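Local coordinates for catechol 1,2-dioxygenase (Burkholderia ambifaria, PDB 5VXT), which probably catalyses the iron(III)-dependent intradiol ring cleavage of catechol, and holds catechol on its iron in this structure, at residues 78-84 with 219-224; 147-153 with 295-301; 178-182 with 320-324; 205-209 with 288-292. All blocks are in the same frame, centred on the assembly; numbering follows the deposited sequence.

Contact 1 (78-84 with 219-224); sequences KLGQDGE and QGATQQ. With PTY (phosphatidylethanolamine), chain I.
Lys-78 leaves helix 66-81 with CG anti to its backbone N (chi1 176°) and stays stretched until a bend at the last torsion, which delivers NZ between its own Asp-82 and the carbonyl of Gln-219. Asp-82 and Glu-84 instead turn CG to lie beside their own backbone N, and the two carboxylates arrive together at the start of helix 221-229. Lys-78 NZ donates to Gln-219 O at 3.1 Å, in the carbonyl plane, and forms a salt bridge of 2.9 Å with Asp-82 OD2 on the syn lone pair of that oxygen. From the anti side, somewhat out of the carboxylate plane, the same OD2 takes Ala-221 N at 2.9 Å; this bond is bent, with 132° at the hydrogen. Glu-84 OE2 is gripped twice by Thr-222. Thr-222 N lies 3.0 Å from Glu-84 OE2, nearly along its C-O axis, while Thr-222 OG1 donates to the anti lone pair of Glu-84 OE2 at 2.7 Å. A water joins OE2 to Gln-223 N. Between these polar groups Ala-221 CB presses against Leu-79 CA at 3.7 Å. Gln-224 NE2 approaches C2 of a phosphatidylethanolamine headgroup at 3.4 Å. Asp-82 and Glu-84, on either side of the Schellman glycine Gly-83, thus offer their carboxylates to a helix that starts after its N-cap Gly-220, tying the N-terminal helical region to the dioxygenase region. Amides of the first helical turn, which lack partners within their helix, are satisfied here, and the positive end of the helix dipole probably favours the ionised carboxylates, with Lys-78 offsetting part of their charge.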
# COMPACT_ATOMS: atom_id res chain seq x y z
N LYS B 78 -1.94 3.40 6.67
CA LYS B 78 -3.13 4.25 6.77
C LYS B 78 -4.03 4.09 5.54
O LYS B 78 -5.26 4.09 5.66
CB LYS B 78 -2.72 5.70 6.96
CG LYS B 78 -3.89 6.68 6.99
CD LYS B 78 -3.45 8.04 7.52
CE LYS B 78 -4.40 9.14 7.10
NZ LYS B 78 -5.82 8.76 7.31
N LEU B 79 -3.43 3.96 4.35
CA LEU B 79 -4.21 3.85 3.12
C LEU B 79 -5.11 2.61 3.14
O LEU B 79 -6.26 2.66 2.71
CB LEU B 79 -3.28 3.83 1.91
CG LEU B 79 -3.92 3.68 0.51
CD1 LEU B 79 -4.57 4.98 0.05
CD2 LEU B 79 -2.91 3.19 -0.52
N GLY B 80 -4.58 1.50 3.65
CA GLY B 80 -5.35 0.27 3.76
C GLY B 80 -6.31 0.27 4.92
O GLY B 80 -7.42 -0.25 4.81
N GLN B 81 -5.90 0.84 6.06
CA GLN B 81 -6.83 1.01 7.17
C GLN B 81 -8.03 1.85 6.74
O GLN B 81 -9.16 1.60 7.18
CB GLN B 81 -6.13 1.65 8.37
CG GLN B 81 -5.56 0.65 9.36
CD GLN B 81 -6.63 -0.05 10.17
OE1 GLN B 81 -7.69 0.52 10.45
NE2 GLN B 81 -6.37 -1.31 10.56
N ASP B 82 -7.80 2.85 5.89
CA ASP B 82 -8.89 3.68 5.38
C ASP B 82 -9.71 2.95 4.32
O ASP B 82 -10.82 3.39 4.01
CB ASP B 82 -8.34 4.98 4.77
CG ASP B 82 -7.89 6.00 5.82
OD1 ASP B 82 -8.28 5.87 7.00
OD2 ASP B 82 -7.16 6.94 5.45
N GLY B 83 -9.17 1.88 3.74
CA GLY B 83 -9.81 1.19 2.64
C GLY B 83 -9.76 1.94 1.32
O GLY B 83 -10.66 1.78 0.49
N GLU B 84 -8.71 2.73 1.09
CA GLU B 84 -8.73 3.75 0.05
C GLU B 84 -7.76 3.50 -1.09
O GLU B 84 -7.59 4.38 -1.94
CB GLU B 84 -8.45 5.13 0.67
CG GLU B 84 -9.69 5.78 1.28
CD GLU B 84 -9.47 7.24 1.61
OE1 GLU B 84 -10.14 7.76 2.53
OE2 GLU B 84 -8.62 7.86 0.95
N GLN B 219 -10.24 13.51 5.71
CA GLN B 219 -9.14 13.03 6.53
C GLN B 219 -8.55 11.73 6.00
O GLN B 219 -7.66 11.16 6.65
CB GLN B 219 -9.59 12.83 7.98
CG GLN B 219 -9.37 14.04 8.87
CD GLN B 219 -10.06 15.27 8.35
OE1 GLN B 219 -11.29 15.36 8.36
NE2 GLN B 219 -9.28 16.24 7.88
N GLY B 220 -9.02 11.24 4.86
CA GLY B 220 -8.52 9.99 4.32
C GLY B 220 -7.13 10.13 3.72
O GLY B 220 -6.63 11.22 3.44
N ALA B 221 -6.50 8.97 3.52
CA ALA B 221 -5.13 8.93 3.03
C ALA B 221 -5.02 9.49 1.62
O ALA B 221 -4.00 10.07 1.26
CB ALA B 221 -4.60 7.50 3.07
N THR B 222 -6.05 9.30 0.79
CA THR B 222 -6.00 9.85 -0.56
C THR B 222 -5.91 11.37 -0.51
O THR B 222 -4.99 11.97 -1.08
CB THR B 222 -7.22 9.41 -1.37
OG1 THR B 222 -7.29 7.98 -1.36
CG2 THR B 222 -7.12 9.90 -2.81
N GLN B 223 -6.84 12.00 0.20
CA GLN B 223 -6.83 13.46 0.31
C GLN B 223 -5.57 13.96 1.01
O GLN B 223 -5.06 15.03 0.67
CB GLN B 223 -8.06 13.95 1.06
CG GLN B 223 -8.26 15.44 0.93
CD GLN B 223 -8.46 15.86 -0.50
OE1 GLN B 223 -9.42 15.43 -1.15
NE2 GLN B 223 -7.56 16.69 -1.02
N GLN B 224 -5.07 13.20 1.99
CA GLN B 224 -3.83 13.59 2.66
C GLN B 224 -2.69 13.71 1.67
O GLN B 224 -1.96 14.72 1.67
CB GLN B 224 -3.50 12.59 3.76
CG GLN B 224 -2.17 12.83 4.46
CD GLN B 224 -1.91 11.82 5.57
OE1 GLN B 224 -2.65 11.75 6.55
NE2 GLN B 224 -0.85 11.03 5.41
C1 PTY I . 6.16 12.64 4.42
C2 PTY I . 0.75 12.49 8.06
C3 PTY I . 2.12 12.97 8.54
O4 PTY I . 6.63 12.77 3.08
C5 PTY I . 4.06 12.60 5.76
C6 PTY I . 4.64 12.52 4.36
O7 PTY I . 4.28 11.28 3.76
C8 PTY I . 2.97 11.31 3.12
O10 PTY I . 2.18 12.22 3.36
C11 PTY I . 2.59 10.20 2.17
C12 PTY I . 3.55 10.21 0.99
C13 PTY I . 3.78 8.79 0.52
C14 PTY I . 3.63 8.63 -0.98
C15 PTY I . 3.61 7.14 -1.30
C16 PTY I . 2.81 6.85 -2.56
C17 PTY I . 3.68 6.95 -3.81
C18 PTY I . 2.81 6.68 -5.03
C19 PTY I . 3.64 6.56 -6.29
C20 PTY I . 2.89 5.72 -7.32
C21 PTY I . 2.62 4.32 -6.79
C22 PTY I . 3.92 3.54 -6.66
C23 PTY I . 3.68 2.17 -6.01
C24 PTY I . 4.64 1.11 -6.53
C25 PTY I . 6.08 1.40 -6.15
C26 PTY I . 7.02 0.44 -6.88
C27 PTY I . 6.77 0.51 -8.39
C28 PTY I . 8.01 0.98 -9.13
C29 PTY I . 8.42 2.37 -8.69
C30 PTY I . 8.01 12.52 2.74
C31 PTY I . 8.45 12.56 1.29
O30 PTY I . 8.80 12.26 3.63
C32 PTY I . 7.63 11.55 0.51
C33 PTY I . 7.63 10.22 1.25
C34 PTY I . 8.28 9.13 0.41
C35 PTY I . 7.25 8.50 -0.52
C36 PTY I . 7.85 7.30 -1.23
C37 PTY I . 8.47 6.34 -0.22
C38 PTY I . 8.84 5.03 -0.90
C39 PTY I . 8.72 3.88 0.09
C40 PTY I . 7.27 3.41 0.22
C41 PTY I . 6.98 2.30 -0.77
C42 PTY I . 6.34 2.87 -2.03
C43 PTY I . 5.09 3.67 -1.67
C44 PTY I . 3.93 3.32 -2.58
P1 PTY I . 4.68 12.28 8.31
O11 PTY I . 3.10 11.95 8.32
O12 PTY I . 5.41 11.11 8.91
O13 PTY I . 4.86 13.66 8.90
O14 PTY I . 5.06 12.31 6.74
N1 PTY I . 0.21 11.54 9.01
O HOH W 1 -8.95 8.64 7.98
O HOH W 2 -9.17 10.68 1.07

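Contact 2 (147-153 with 295-301); sequences PLVIHGT and YQDIEFN
Val-149 fills the hollow between the ring of Tyr-295 and the carboxylate of Asp-297, its CG2 resting 3.7 Å from Tyr-295 CE1 and its CG1 3.6 Å from Asp-297 OD2. The next bump on this face is the His-151 ring. With chi1 at 62°, CG sits between the backbone N and the carbonyl carbon, the crowded position, and the imidazole folds across to the partner strand. There one face of the ring rides over Glu-299 CA, a CH-pi contact, while its edge meets Asp-297: His-151 NE2 donates to the syn lone pair of Asp-297 OD1 at 2.8 Å, nearly in the ring plane, although ring and carboxylate are turned 34° from each other. On the opposite face of the sheet, Leu-148 CD1 settles against Ile-298 CG1 at 3.9 Å, close to Gln-296 CB. Pro-147 closes one end by setting CG against Tyr-295 CB. At the far end Gly-152, with no side chain, lets Phe-300 O lie 3.4 Å from its CA, and Asn-301 OD1 accepts a hydrogen bond from Thr-153 N at 2.8 Å. Beneath these shapes the backbones are paired in parallel, with a local twist of 17° between the strands. Strand 147-155 is central in its mixed sheet, flanked by antiparallel 203-209 and by 295-303, beyond which lies 280-282. Ile-150 and Ile-298 pack on Phe-255 of strand 251-256 in the second sheet, so their face belongs to the interior of the beta sandwich characteristic of intradiol dioxygenases, while His-151 and Glu-299 lie on the other face.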
# COMPACT_ATOMS: atom_id res chain seq x y z
N PRO B 147 -35.61 16.07 -9.88
CA PRO B 147 -35.75 14.81 -10.63
C PRO B 147 -35.00 14.86 -11.96
O PRO B 147 -34.94 15.89 -12.63
CB PRO B 147 -37.26 14.69 -10.85
CG PRO B 147 -37.75 16.11 -10.81
CD PRO B 147 -36.87 16.83 -9.83
N LEU B 148 -34.44 13.71 -12.34
CA LEU B 148 -33.65 13.56 -13.55
C LEU B 148 -34.07 12.29 -14.27
O LEU B 148 -34.13 11.22 -13.66
CB LEU B 148 -32.14 13.50 -13.22
CG LEU B 148 -31.20 13.14 -14.37
CD1 LEU B 148 -31.05 14.30 -15.35
CD2 LEU B 148 -29.84 12.73 -13.83
N VAL B 149 -34.35 12.40 -15.57
CA VAL B 149 -34.67 11.25 -16.41
C VAL B 149 -33.52 11.02 -17.38
O VAL B 149 -33.15 11.93 -18.14
CB VAL B 149 -35.99 11.43 -17.17
CG1 VAL B 149 -36.16 10.30 -18.16
CG2 VAL B 149 -37.15 11.45 -16.20
N ILE B 150 -32.94 9.82 -17.34
CA ILE B 150 -31.91 9.40 -18.29
C ILE B 150 -32.51 8.31 -19.16
O ILE B 150 -33.03 7.32 -18.65
CB ILE B 150 -30.65 8.89 -17.58
CG1 ILE B 150 -30.21 9.88 -16.49
CG2 ILE B 150 -29.55 8.66 -18.59
CD1 ILE B 150 -29.09 9.33 -15.61
N HIS B 151 -32.44 8.50 -20.48
CA HIS B 151 -33.07 7.56 -21.39
C HIS B 151 -32.25 7.48 -22.67
O HIS B 151 -31.60 8.44 -23.08
CB HIS B 151 -34.51 7.98 -21.73
CG HIS B 151 -34.60 9.30 -22.42
ND1 HIS B 151 -34.75 9.42 -23.79
CD2 HIS B 151 -34.57 10.57 -21.94
CE1 HIS B 151 -34.81 10.70 -24.11
NE2 HIS B 151 -34.71 11.42 -23.01
N GLY B 152 -32.32 6.32 -23.31
CA GLY B 152 -31.73 6.18 -24.62
C GLY B 152 -31.90 4.78 -25.13
O GLY B 152 -32.71 4.00 -24.60
N THR B 153 -31.13 4.45 -26.15
CA THR B 153 -31.15 3.13 -26.75
C THR B 153 -29.76 2.51 -26.70
O THR B 153 -28.74 3.21 -26.79
CB THR B 153 -31.63 3.16 -28.19
OG1 THR B 153 -30.62 3.80 -28.99
CG2 THR B 153 -32.93 3.93 -28.31
N TYR B 295 -38.61 18.80 -14.77
CA TYR B 295 -37.52 17.86 -14.55
C TYR B 295 -36.48 18.02 -15.64
O TYR B 295 -36.75 18.53 -16.73
CB TYR B 295 -38.01 16.41 -14.49
CG TYR B 295 -38.54 15.85 -15.79
CD1 TYR B 295 -37.72 15.13 -16.65
CD2 TYR B 295 -39.87 16.04 -16.15
CE1 TYR B 295 -38.21 14.61 -17.84
CE2 TYR B 295 -40.37 15.52 -17.34
CZ TYR B 295 -39.54 14.81 -18.18
OH TYR B 295 -40.05 14.31 -19.35
N GLN B 296 -35.27 17.56 -15.33
CA GLN B 296 -34.17 17.58 -16.28
C GLN B 296 -34.06 16.22 -16.96
O GLN B 296 -34.31 15.18 -16.35
CB GLN B 296 -32.85 17.93 -15.58
CG GLN B 296 -32.75 19.43 -15.30
CD GLN B 296 -31.59 19.80 -14.40
OE1 GLN B 296 -31.48 19.32 -13.27
NE2 GLN B 296 -30.72 20.66 -14.90
N ASP B 297 -33.70 16.24 -18.24
CA ASP B 297 -33.78 15.08 -19.11
C ASP B 297 -32.47 14.95 -19.87
O ASP B 297 -31.98 15.94 -20.43
CB ASP B 297 -34.97 15.23 -20.07
CG ASP B 297 -35.18 14.01 -20.94
OD1 ASP B 297 -34.76 14.04 -22.11
OD2 ASP B 297 -35.76 13.03 -20.43
N ILE B 298 -31.88 13.76 -19.87
CA ILE B 298 -30.66 13.50 -20.62
C ILE B 298 -30.90 12.33 -21.55
O ILE B 298 -31.18 11.22 -21.08
CB ILE B 298 -29.46 13.22 -19.71
CG1 ILE B 298 -29.21 14.38 -18.76
CG2 ILE B 298 -28.24 12.94 -20.56
CD1 ILE B 298 -27.95 14.23 -17.93
N GLU B 299 -30.77 12.57 -22.85
CA GLU B 299 -30.80 11.49 -23.83
C GLU B 299 -29.38 11.01 -24.06
O GLU B 299 -28.49 11.80 -24.42
CB GLU B 299 -31.46 11.93 -25.14
CG GLU B 299 -31.39 10.85 -26.22
CD GLU B 299 -32.26 11.14 -27.43
OE1 GLU B 299 -33.18 11.98 -27.33
OE2 GLU B 299 -32.03 10.51 -28.49
N PHE B 300 -29.14 9.73 -23.83
CA PHE B 300 -27.80 9.18 -24.01
C PHE B 300 -27.91 7.75 -24.50
O PHE B 300 -28.48 6.90 -23.81
CB PHE B 300 -27.00 9.25 -22.71
CG PHE B 300 -25.54 9.01 -22.91
CD1 PHE B 300 -24.72 10.03 -23.38
CD2 PHE B 300 -24.99 7.77 -22.66
CE1 PHE B 300 -23.36 9.82 -23.56
CE2 PHE B 300 -23.64 7.56 -22.85
CZ PHE B 300 -22.83 8.58 -23.30
N ASN B 301 -27.36 7.50 -25.67
CA ASN B 301 -27.38 6.18 -26.27
C ASN B 301 -26.05 5.49 -26.01
O ASN B 301 -25.01 6.14 -25.88
CB ASN B 301 -27.64 6.27 -27.76
CG ASN B 301 -28.97 6.94 -28.06
OD1 ASN B 301 -29.96 6.70 -27.38
ND2 ASN B 301 -28.98 7.79 -29.08
O HOH W 3 -34.16 18.32 -11.76

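Contact 3 (178-182 with 320-324); sequences YSHFD and RASAT. With FE (Fe (III) ion), chain J; CAQ (catechol), chain K.
The iron(III) ion, bound by Tyr-178 OH at 1.9 Å, holds one end of the short turn whose His-180 and Phe-181 rest on the C-terminal residues Ala-321 to Ala-323. Catechol chelates the same metal through O3 at 2.3 Å and O4 at 2.5 Å, and His-238 and His-240 supply the remaining protein ligands; Arg-235 is hydrogen-bonded to the substrate. Tyr-178 itself opens a type II beta turn, closed by Phe-181 N donating to Tyr-178 O at 3.0 Å. The third residue of the turn, His-180, takes the positive phi (75°) usual at that position, and its side chain heads for the C-terminal tail. The tyrosine-and-histidine iron site is that of the intradiol dioxygenases, and the turn belongs to a loop joining strands 166-170 and 193-197 of one sheet of their beta sandwich. Contact with the tail is light and largely apolar. His-180 meets it through three ring atoms: CD2 lies 4.0 Å from Ala-321 CB and CE1 4.0 Å from Ser-322 O, while ND1 stands 4.3 Å from Ala-323 CB. Phe-181 adds CZ, 4.3 Å from Ala-321 CB. In the tail Ala-321 and Ala-323 turn their methyls toward the loop and Ser-322 points away, the alternation of an extended chain. The tail also pairs in parallel with strand 125-126, as a short, weakly bonded strand through Ala-126, and Val-125 touches His-180, Phe-181 and Ala-323 alike.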
# COMPACT_ATOMS: atom_id res chain seq x y z
N TYR B 178 -22.67 7.99 -2.12
CA TYR B 178 -23.27 6.83 -2.75
C TYR B 178 -23.83 5.89 -1.69
O TYR B 178 -23.23 5.73 -0.62
CB TYR B 178 -22.24 6.06 -3.59
CG TYR B 178 -21.74 6.74 -4.83
CD1 TYR B 178 -20.88 7.84 -4.76
CD2 TYR B 178 -22.07 6.26 -6.09
CE1 TYR B 178 -20.40 8.44 -5.90
CE2 TYR B 178 -21.59 6.86 -7.24
CZ TYR B 178 -20.76 7.95 -7.14
OH TYR B 178 -20.29 8.53 -8.28
N SER B 179 -24.95 5.25 -1.98
CA SER B 179 -25.44 4.23 -1.08
C SER B 179 -24.39 3.13 -0.93
O SER B 179 -23.58 2.90 -1.82
CB SER B 179 -26.77 3.65 -1.58
OG SER B 179 -26.62 3.07 -2.86
N HIS B 180 -24.39 2.50 0.25
CA HIS B 180 -23.41 1.50 0.68
C HIS B 180 -22.08 2.15 1.07
O HIS B 180 -21.22 1.48 1.65
CB HIS B 180 -23.18 0.43 -0.39
CG HIS B 180 -22.81 -0.92 0.17
ND1 HIS B 180 -23.74 -1.77 0.72
CD2 HIS B 180 -21.62 -1.55 0.26
CE1 HIS B 180 -23.13 -2.87 1.13
NE2 HIS B 180 -21.85 -2.76 0.86
N PHE B 181 -21.89 3.44 0.76
CA PHE B 181 -20.65 4.15 1.06
C PHE B 181 -20.92 5.51 1.69
O PHE B 181 -20.11 6.44 1.54
CB PHE B 181 -19.80 4.34 -0.19
CG PHE B 181 -19.47 3.08 -0.91
CD1 PHE B 181 -20.23 2.66 -1.99
CD2 PHE B 181 -18.38 2.31 -0.52
CE1 PHE B 181 -19.93 1.49 -2.66
CE2 PHE B 181 -18.07 1.14 -1.18
CZ PHE B 181 -18.84 0.73 -2.25
N ASP B 182 -22.05 5.67 2.37
CA ASP B 182 -22.41 6.98 2.92
C ASP B 182 -21.85 7.13 4.32
O ASP B 182 -22.25 6.38 5.22
CB ASP B 182 -23.92 7.16 2.93
CG ASP B 182 -24.34 8.60 3.19
OD1 ASP B 182 -23.69 9.28 4.02
OD2 ASP B 182 -25.32 9.06 2.56
N ARG B 320 -15.48 -6.15 -5.94
CA ARG B 320 -16.64 -5.28 -6.02
C ARG B 320 -17.61 -5.63 -4.91
O ARG B 320 -17.82 -6.81 -4.60
CB ARG B 320 -17.33 -5.41 -7.39
CG ARG B 320 -16.56 -4.74 -8.53
CD ARG B 320 -16.83 -5.45 -9.86
NE ARG B 320 -16.17 -4.81 -11.01
CZ ARG B 320 -15.68 -5.48 -12.05
NH1 ARG B 320 -15.76 -6.81 -12.10
NH2 ARG B 320 -15.10 -4.82 -13.05
N ALA B 321 -18.19 -4.60 -4.30
CA ALA B 321 -19.19 -4.79 -3.26
C ALA B 321 -20.47 -5.38 -3.84
O ALA B 321 -20.74 -5.29 -5.03
CB ALA B 321 -19.50 -3.47 -2.56
N SER B 322 -21.27 -5.99 -2.95
CA SER B 322 -22.57 -6.53 -3.32
C SER B 322 -23.54 -6.32 -2.16
O SER B 322 -23.13 -6.23 -1.00
CB SER B 322 -22.50 -8.01 -3.67
OG SER B 322 -22.32 -8.79 -2.50
N ALA B 323 -24.83 -6.27 -2.49
CA ALA B 323 -25.85 -6.00 -1.48
C ALA B 323 -27.08 -6.86 -1.71
O ALA B 323 -27.28 -7.43 -2.79
CB ALA B 323 -26.25 -4.51 -1.48
N THR B 324 -27.91 -6.92 -0.67
CA THR B 324 -29.14 -7.70 -0.63
C THR B 324 -30.06 -7.44 -1.82
O THR B 324 -30.93 -6.56 -1.78
CB THR B 324 -29.92 -7.40 0.68
OG1 THR B 324 -29.04 -7.52 1.80
CG2 THR B 324 -31.09 -8.35 0.85
FE FE J . -18.68 8.11 -9.24
C1 CAQ K . -13.66 8.02 -6.88
C2 CAQ K . -15.03 8.06 -6.62
C3 CAQ K . -15.93 8.00 -7.68
O3 CAQ K . -17.27 8.04 -7.47
C4 CAQ K . -15.41 7.90 -9.05
O4 CAQ K . -16.29 7.84 -10.08
C5 CAQ K . -14.04 7.86 -9.27
C6 CAQ K . -13.17 7.92 -8.18

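Contact 4 (205-209 with 288-292); sequences EFRTL and LGLKA
Leu-288 lies over one face of the Arg-207 guanidinium, its CD2 3.6 Å above the plane and displaced toward the rim, with the two side chains crossing at about a right angle. The flat group is held from its edge as well: Glu-205 OE2 receives Arg-207 NE at 3.0 Å and NH2 at 3.2 Å, a side-on salt bridge onto a single oxygen. That oxygen lies near the guanidinium plane, yet both nitrogens approach it from the same face of the carboxylate, well above its plane. With edge and face both engaged, the rotation of the guanidinium is probably restricted. NH1, turned to the loop, makes a weak bond of 3.1 Å to Leu-288 O, bent to 122°. Nearer the strand, Leu-290 CD2 meets Arg-207 CB at 4.0 Å. Leu-209 and Lys-291 also cross at about a right angle, CD2 of the leucine touching CE of the lysine at 3.6 Å, while Lys-291 NZ goes on to Ala-145 O. Strand 203-209 runs between 134-136 and 147-155 and turns Phe-206 to Val-167 and Cys-169 of the other sheet; the loop between strands 280-282 and 295-303 covers the outer face, where Leu-290 also reaches Val-149 and Tyr-295.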
# COMPACT_ATOMS: atom_id res chain seq x y z
N GLU B 205 -34.34 3.22 -19.54
CA GLU B 205 -34.70 4.50 -18.93
C GLU B 205 -34.50 4.43 -17.43
O GLU B 205 -34.91 3.46 -16.79
CB GLU B 205 -36.15 4.87 -19.25
CG GLU B 205 -36.55 6.23 -18.73
CD GLU B 205 -37.89 6.68 -19.28
OE1 GLU B 205 -38.35 6.06 -20.27
OE2 GLU B 205 -38.47 7.63 -18.73
N PHE B 206 -33.86 5.45 -16.87
CA PHE B 206 -33.69 5.59 -15.44
C PHE B 206 -34.37 6.88 -14.99
O PHE B 206 -34.19 7.93 -15.60
CB PHE B 206 -32.20 5.61 -15.04
CG PHE B 206 -31.49 4.33 -15.33
CD1 PHE B 206 -31.60 3.25 -14.47
CD2 PHE B 206 -30.71 4.19 -16.47
CE1 PHE B 206 -30.95 2.06 -14.74
CE2 PHE B 206 -30.05 3.01 -16.74
CZ PHE B 206 -30.17 1.94 -15.88
N ARG B 207 -35.16 6.77 -13.93
CA ARG B 207 -35.80 7.92 -13.31
C ARG B 207 -35.21 8.07 -11.91
O ARG B 207 -35.26 7.14 -11.10
CB ARG B 207 -37.32 7.75 -13.27
CG ARG B 207 -37.87 7.64 -14.68
CD ARG B 207 -39.35 7.35 -14.72
NE ARG B 207 -39.80 7.11 -16.09
CZ ARG B 207 -41.02 6.71 -16.42
NH1 ARG B 207 -41.92 6.51 -15.47
NH2 ARG B 207 -41.34 6.52 -17.69
N THR B 208 -34.61 9.22 -11.66
CA THR B 208 -33.74 9.37 -10.50
C THR B 208 -33.69 10.85 -10.15
O THR B 208 -34.58 11.62 -10.54
CB THR B 208 -32.36 8.77 -10.81
OG1 THR B 208 -31.49 8.94 -9.68
CG2 THR B 208 -31.72 9.42 -12.03
N LEU B 209 -32.67 11.25 -9.41
CA LEU B 209 -32.44 12.64 -9.04
C LEU B 209 -31.03 13.05 -9.45
O LEU B 209 -30.15 12.22 -9.65
CB LEU B 209 -32.65 12.86 -7.53
CG LEU B 209 -33.97 12.37 -6.93
CD1 LEU B 209 -33.97 12.51 -5.41
CD2 LEU B 209 -35.16 13.12 -7.54
N LEU B 288 -44.96 10.62 -14.84
CA LEU B 288 -43.90 9.62 -14.83
C LEU B 288 -43.54 9.16 -13.42
O LEU B 288 -42.51 8.51 -13.24
CB LEU B 288 -42.65 10.16 -15.53
CG LEU B 288 -42.64 10.25 -17.06
CD1 LEU B 288 -43.41 11.45 -17.53
CD2 LEU B 288 -41.21 10.29 -17.58
N GLY B 289 -44.35 9.50 -12.42
CA GLY B 289 -44.02 9.18 -11.05
C GLY B 289 -42.98 10.08 -10.42
O GLY B 289 -42.54 9.80 -9.30
N LEU B 290 -42.56 11.14 -11.11
CA LEU B 290 -41.57 12.06 -10.60
C LEU B 290 -42.18 12.98 -9.54
O LEU B 290 -43.39 13.24 -9.54
CB LEU B 290 -40.97 12.90 -11.73
CG LEU B 290 -40.41 12.09 -12.90
CD1 LEU B 290 -39.74 13.00 -13.93
CD2 LEU B 290 -39.44 11.03 -12.40
N LYS B 291 -41.32 13.47 -8.65
CA LYS B 291 -41.77 14.24 -7.49
C LYS B 291 -42.10 15.70 -7.82
O LYS B 291 -42.49 16.44 -6.91
CB LYS B 291 -40.71 14.19 -6.39
CG LYS B 291 -39.39 14.86 -6.73
CD LYS B 291 -38.49 14.93 -5.50
CE LYS B 291 -37.17 15.62 -5.80
NZ LYS B 291 -36.28 15.63 -4.61
N ALA B 292 -41.95 16.12 -9.07
CA ALA B 292 -42.19 17.50 -9.45
C ALA B 292 -42.46 17.56 -10.95
O ALA B 292 -42.02 16.70 -11.71
CB ALA B 292 -41.01 18.40 -9.08

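In the fold
Contacts 2 and 4 share one sheet: their centres are 10 Å apart and strands 147-155 and 203-209 are neighbours, so the regular backbone pairing of contact 2 passes into contact 4, where a salt bridge within strand 203-209 is covered by a loop through apolar contacts and one weak hydrogen bond. Contact 1, about 35 Å from contact 2 between centres and on the opposite side of the chain's centre, joins helices by carboxylates meeting backbone amides. These three are partly buried, whereas contact 3 is a surface contact, light and mostly apolar, although its loop carries an iron ligand inward. Bonding is thus densest where strands or helix ends meet and sparse where a tail rests on a loop.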